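Local atomic coordinates of cupin type-2 domain-containing protein (Klebsiella pneumoniae subsp. pneumoniae MGH 78578, PDB entry 3H8U), a protein that is of unknown function but belongs to the cupin superfamily, whose double-stranded beta-helix usually holds a metal ion, and probably binds one too. Residues V43-P48 with P106-S111; E70-Q75 with G98-G103. All coordinates share one frame; numbering follows the deposited sequence.

Contact 1 of 2, residues V43-P48 with P106-S111; sequences VWHAHP and PFIFVS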
# COMPACT_ATOMS: atom_id res chain seq x y z
N VAL A 43 5.35 -5.02 -6.43
CA VAL A 43 4.29 -6.04 -6.46
C VAL A 43 4.97 -7.41 -6.38
O VAL A 43 5.80 -7.76 -7.24
CB VAL A 43 3.42 -5.91 -7.73
CG1 VAL A 43 2.57 -7.17 -7.92
CG2 VAL A 43 2.55 -4.67 -7.63
N TRP A 44 4.62 -8.15 -5.33
CA TRP A 44 5.09 -9.48 -5.12
C TRP A 44 3.98 -10.52 -5.38
O TRP A 44 2.83 -10.29 -5.05
CB TRP A 44 5.58 -9.64 -3.69
CG TRP A 44 6.83 -8.93 -3.39
CD1 TRP A 44 6.94 -7.74 -2.74
CD2 TRP A 44 8.15 -9.34 -3.71
NE1 TRP A 44 8.25 -7.39 -2.62
CE2 TRP A 44 9.03 -8.35 -3.21
CE3 TRP A 44 8.69 -10.44 -4.36
CZ2 TRP A 44 10.41 -8.44 -3.33
CZ3 TRP A 44 10.08 -10.54 -4.50
CH2 TRP A 44 10.92 -9.55 -3.98
N HIS A 45 4.40 -11.65 -5.93
CA HIS A 45 3.51 -12.78 -6.22
C HIS A 45 4.21 -14.06 -5.78
O HIS A 45 5.36 -14.30 -6.12
CB HIS A 45 3.20 -12.83 -7.73
CG HIS A 45 2.43 -14.04 -8.17
ND1 HIS A 45 2.95 -15.32 -8.19
CD2 HIS A 45 1.16 -14.15 -8.64
CE1 HIS A 45 2.04 -16.16 -8.65
NE2 HIS A 45 0.93 -15.48 -8.88
N ALA A 46 3.51 -14.89 -5.02
CA ALA A 46 3.99 -16.22 -4.66
C ALA A 46 2.93 -17.27 -4.93
O ALA A 46 1.77 -17.12 -4.55
CB ALA A 46 4.45 -16.27 -3.18
N HIS A 47 3.35 -18.33 -5.60
CA HIS A 47 2.54 -19.54 -5.74
C HIS A 47 2.50 -20.26 -4.40
O HIS A 47 3.40 -20.09 -3.55
CB HIS A 47 3.17 -20.50 -6.76
CG HIS A 47 3.09 -20.02 -8.18
ND1 HIS A 47 1.89 -19.84 -8.85
CD2 HIS A 47 4.07 -19.76 -9.08
CE1 HIS A 47 2.15 -19.44 -10.09
NE2 HIS A 47 3.46 -19.39 -10.25
N PRO A 48 1.48 -21.12 -4.21
CA PRO A 48 1.47 -21.98 -3.03
C PRO A 48 2.80 -22.67 -2.74
O PRO A 48 3.39 -23.29 -3.62
CB PRO A 48 0.39 -23.01 -3.38
CG PRO A 48 -0.58 -22.20 -4.14
CD PRO A 48 0.29 -21.36 -5.04
N PRO A 106 -3.07 -17.76 -5.37
CA PRO A 106 -1.86 -16.96 -5.42
C PRO A 106 -1.84 -15.94 -4.28
O PRO A 106 -2.88 -15.35 -3.93
CB PRO A 106 -1.93 -16.25 -6.78
CG PRO A 106 -3.37 -16.45 -7.24
CD PRO A 106 -3.81 -17.73 -6.64
N PHE A 107 -0.65 -15.71 -3.74
CA PHE A 107 -0.50 -14.70 -2.70
C PHE A 107 0.12 -13.46 -3.34
O PHE A 107 1.24 -13.54 -3.86
CB PHE A 107 0.38 -15.27 -1.59
CG PHE A 107 0.78 -14.28 -0.53
CD1 PHE A 107 -0.18 -13.59 0.20
CD2 PHE A 107 2.12 -14.08 -0.21
CE1 PHE A 107 0.18 -12.69 1.22
CE2 PHE A 107 2.48 -13.17 0.83
CZ PHE A 107 1.50 -12.48 1.52
N ILE A 108 -0.64 -12.36 -3.39
CA ILE A 108 -0.18 -11.16 -4.06
C ILE A 108 -0.31 -9.97 -3.12
O ILE A 108 -1.37 -9.73 -2.52
CB ILE A 108 -0.99 -10.93 -5.39
CG1 ILE A 108 -0.82 -12.10 -6.35
CG2 ILE A 108 -0.56 -9.63 -6.07
CD1 ILE A 108 -1.73 -12.07 -7.55
N PHE A 109 0.77 -9.21 -3.01
CA PHE A 109 0.78 -8.03 -2.16
C PHE A 109 1.62 -6.92 -2.74
O PHE A 109 2.46 -7.13 -3.60
CB PHE A 109 1.22 -8.35 -0.72
CG PHE A 109 2.62 -8.80 -0.59
CD1 PHE A 109 2.96 -10.13 -0.83
CD2 PHE A 109 3.62 -7.92 -0.22
CE1 PHE A 109 4.25 -10.57 -0.69
CE2 PHE A 109 4.94 -8.36 -0.09
CZ PHE A 109 5.25 -9.70 -0.31
N VAL A 110 1.32 -5.72 -2.25
CA VAL A 110 2.02 -4.52 -2.61
C VAL A 110 2.86 -4.18 -1.39
O VAL A 110 2.33 -3.95 -0.30
CB VAL A 110 1.05 -3.38 -2.92
CG1 VAL A 110 1.85 -2.03 -3.12
CG2 VAL A 110 0.20 -3.73 -4.13
N SER A 111 4.16 -4.11 -1.62
CA SER A 111 5.13 -3.67 -0.63
C SER A 111 5.57 -2.21 -0.85
O SER A 111 5.99 -1.85 -1.96
CB SER A 111 6.38 -4.55 -0.72
OG SER A 111 7.48 -3.96 -0.06
O HOH W 1 9.93 -5.20 -1.24
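Strands 43-46 and 107-111 run antiparallel as neighbours in one of the two beta-sheets of the cupin barrel, and the contact between them is largely buried. W44 pairs with F109 and A46 with F107 as hydrogen-bonded pairs, each closed by two backbone bonds; the one from W44 N to F109 O spans 2.9 Å and is almost straight, 167° at the hydrogen. The non-hydrogen-bonded pairs V43-V110 and H45-I108 alternate with them and turn their side chains to the opposite face of the sheet.

The side chains of W44 and F109 lie side by side, pointing the same way. F109 has CG between its backbone N and carbonyl carbon (chi1 65°), which swings the ring alongside the tryptophan. W44 CB then sits over one face of that ring, 3.6 Å from its centroid, in a CH-pi contact, while W44 CD1 approaches F109 CE2 to 3.4 Å. The five-membered ring of W44 is tilted only 21° from the F109 plane but slid away, so the two rings barely overlap. A true stack on F109 comes from W64. At the edge of the indole, S111 CB lies near the ring plane, and a water accepts from W44 NE1 and donates to S111 OG, a hydroxyl that also bonds to D62.

On the other face, the imidazole of H45 meets I108 and P106 obliquely: H45 CD2 is 3.7 Å from I108 CG1, and H45 NE2 is 3.6 Å from P106 CB. V43 CG2 meets V110 CG2 more loosely, at 4.3 Å, where residues of the second subunit also pack.

Strands 40-46 and 107-114, to which these residues belong, are thus adjacent members of one of the two antiparallel sheets that make up the double-stranded beta-helix, the jelly-roll fold of cupins.

Contact 2 of 2, residues E70-Q75 with G98-G103; sequences EAEYHQ and GAMNSG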
# COMPACT_ATOMS: atom_id res chain seq x y z
N GLU A 70 -3.54 -16.02 0.95
CA GLU A 70 -3.23 -16.19 2.35
C GLU A 70 -1.74 -16.61 2.47
O GLU A 70 -1.22 -17.31 1.59
CB GLU A 70 -4.13 -17.27 2.94
CG GLU A 70 -5.62 -16.89 3.04
CD GLU A 70 -6.45 -17.86 3.88
OE1 GLU A 70 -5.88 -18.59 4.72
OE2 GLU A 70 -7.68 -17.88 3.70
N ALA A 71 -1.09 -16.22 3.56
CA ALA A 71 0.30 -16.58 3.81
C ALA A 71 0.57 -16.71 5.30
O ALA A 71 -0.17 -16.17 6.13
CB ALA A 71 1.25 -15.56 3.20
N GLU A 72 1.64 -17.44 5.59
CA GLU A 72 2.26 -17.45 6.90
C GLU A 72 3.28 -16.34 6.90
O GLU A 72 4.23 -16.41 6.15
CB GLU A 72 3.10 -18.69 7.09
CG GLU A 72 2.45 -19.98 7.22
CD GLU A 72 3.53 -21.11 7.22
OE1 GLU A 72 4.78 -20.87 7.41
OE2 GLU A 72 3.11 -22.24 6.99
N TYR A 73 3.09 -15.34 7.74
CA TYR A 73 4.00 -14.20 7.81
C TYR A 73 5.04 -14.52 8.88
O TYR A 73 4.68 -14.72 10.03
CB TYR A 73 3.19 -12.96 8.18
CG TYR A 73 3.97 -11.67 8.21
CD1 TYR A 73 4.48 -11.12 7.04
CD2 TYR A 73 4.17 -10.97 9.42
CE1 TYR A 73 5.16 -9.87 7.07
CE2 TYR A 73 4.84 -9.77 9.43
CZ TYR A 73 5.33 -9.22 8.27
OH TYR A 73 6.02 -8.01 8.34
N HIS A 74 6.30 -14.69 8.49
CA HIS A 74 7.39 -14.94 9.45
C HIS A 74 7.89 -13.64 10.06
O HIS A 74 8.25 -12.71 9.35
CB HIS A 74 8.57 -15.63 8.76
CG HIS A 74 9.68 -16.03 9.71
ND1 HIS A 74 11.01 -15.94 9.36
CD2 HIS A 74 9.65 -16.51 10.98
CE1 HIS A 74 11.75 -16.36 10.37
NE2 HIS A 74 10.95 -16.67 11.38
N GLN A 75 7.93 -13.59 11.39
CA GLN A 75 8.30 -12.38 12.14
C GLN A 75 9.69 -12.50 12.75
O GLN A 75 10.06 -11.65 13.57
CB GLN A 75 7.25 -12.12 13.25
CG GLN A 75 5.81 -11.96 12.69
CD GLN A 75 4.82 -11.32 13.65
OE1 GLN A 75 5.14 -11.07 14.83
NE2 GLN A 75 3.61 -11.09 13.18
N GLY A 98 9.30 -12.12 6.42
CA GLY A 98 9.30 -12.99 5.26
C GLY A 98 7.93 -13.65 5.19
O GLY A 98 7.08 -13.42 6.07
N ALA A 99 7.68 -14.48 4.17
CA ALA A 99 6.39 -15.18 4.12
C ALA A 99 6.44 -16.47 3.32
O ALA A 99 7.35 -16.66 2.53
CB ALA A 99 5.32 -14.24 3.58
N MSE A 100 5.48 -17.37 3.57
CA MSE A 100 5.23 -18.52 2.71
C MSE A 100 3.75 -18.53 2.34
O MSE A 100 2.90 -18.40 3.25
CB MSE A 100 5.61 -19.85 3.40
CG MSE A 100 5.74 -20.99 2.33
SE MSE A 100 5.25 -22.67 2.96
CE MSE A 100 3.52 -22.15 3.49
N ASN A 101 3.44 -18.67 1.05
CA ASN A 101 2.06 -18.82 0.56
C ASN A 101 1.54 -20.20 1.03
O ASN A 101 1.95 -21.24 0.50
CB ASN A 101 1.95 -18.70 -0.96
CG ASN A 101 0.54 -18.84 -1.44
OD1 ASN A 101 -0.32 -19.17 -0.65
ND2 ASN A 101 0.28 -18.56 -2.73
N SER A 102 0.62 -20.18 2.01
CA SER A 102 0.02 -21.39 2.56
C SER A 102 -1.21 -21.87 1.76
O SER A 102 -1.74 -22.97 2.02
CB SER A 102 -0.36 -21.17 4.03
OG SER A 102 -1.04 -19.94 4.19
N GLY A 103 -1.66 -21.06 0.81
CA GLY A 103 -2.61 -21.52 -0.21
C GLY A 103 -4.06 -21.36 0.20
O GLY A 103 -4.34 -21.07 1.37
O HOH W 2 -3.00 -18.25 -0.65
O HOH W 3 -3.57 -20.65 3.98
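The backbones of E70-Q75 and G98-G103 pair antiparallel, their strand axes 4.5 Å apart at closest and 152° between directions, with E72-M100 and H74-G98 as hydrogen-bonded pairs. E72 N reaches M100 O at 2.8 Å, and M100 N returns a bond to E72 O. Around H74 the ladder is more bent: H74 N also lies 2.8 Å from G98 O, but rises 45° out of the carbonyl plane, whereas G98 N meets H74 O on a lone pair.

Where the strands pair, E72 and M100, a selenomethionine, lie side by side and point the same way. The glutamate is extended beyond CG, whereas the selenomethionine bends at its second and third torsions, bringing its methyl CE to 3.5 Å from E72 OE2. A71 and A99 turn the other way, toward F107 of the facing sheet, and their CB atoms touch at 4.3 Å. Y73 also points to that side; with CG anti to the backbone N (chi1 -176°), its ring lies where CD1 comes 3.6 Å from G98 O. W64 meets the same ring edge-to-face. This is the two-sheet construction of the cupin fold: small and aromatic side chains fill the space between the layers, while E72, M100 and H74 occupy the other face of this sheet, with H74 ND1 bonded to S54.

Around S102 and G103, waters supplement weak direct bonds. S102 N makes only a weak bond to E70 O, and N101 OD1 accepts a weak one from G103 N, while N101 ND2 bonds to A46 O. One water accepts from E70 N and probably donates to N101 OD1. A second water accepts from S102 OG at 2.6 Å and donates to E70 OE1 and G103 O, tying the glutamate side chain across to the turn.

Contacts 1 and 2 lie in different sheets of the same barrel, their centres about 10 Å apart, and 70-75/98-103 is nested within the chain closed by 43-48/106-111. Strands 97-101 and 107-114 follow one another in sequence, so the short connection between them carries the chain from one sheet to the other. N101 spans the join: its ND2 lies 2.8 Å from A46 O, probably hydrogen-bonded, and also bonds to E105 O. F107 fills the interior beside it, resting on A71, A99 and N101. Both contacts also reach the second subunit, through V43 and V110 in contact 1 and through Y73 and Q75 in contact 2.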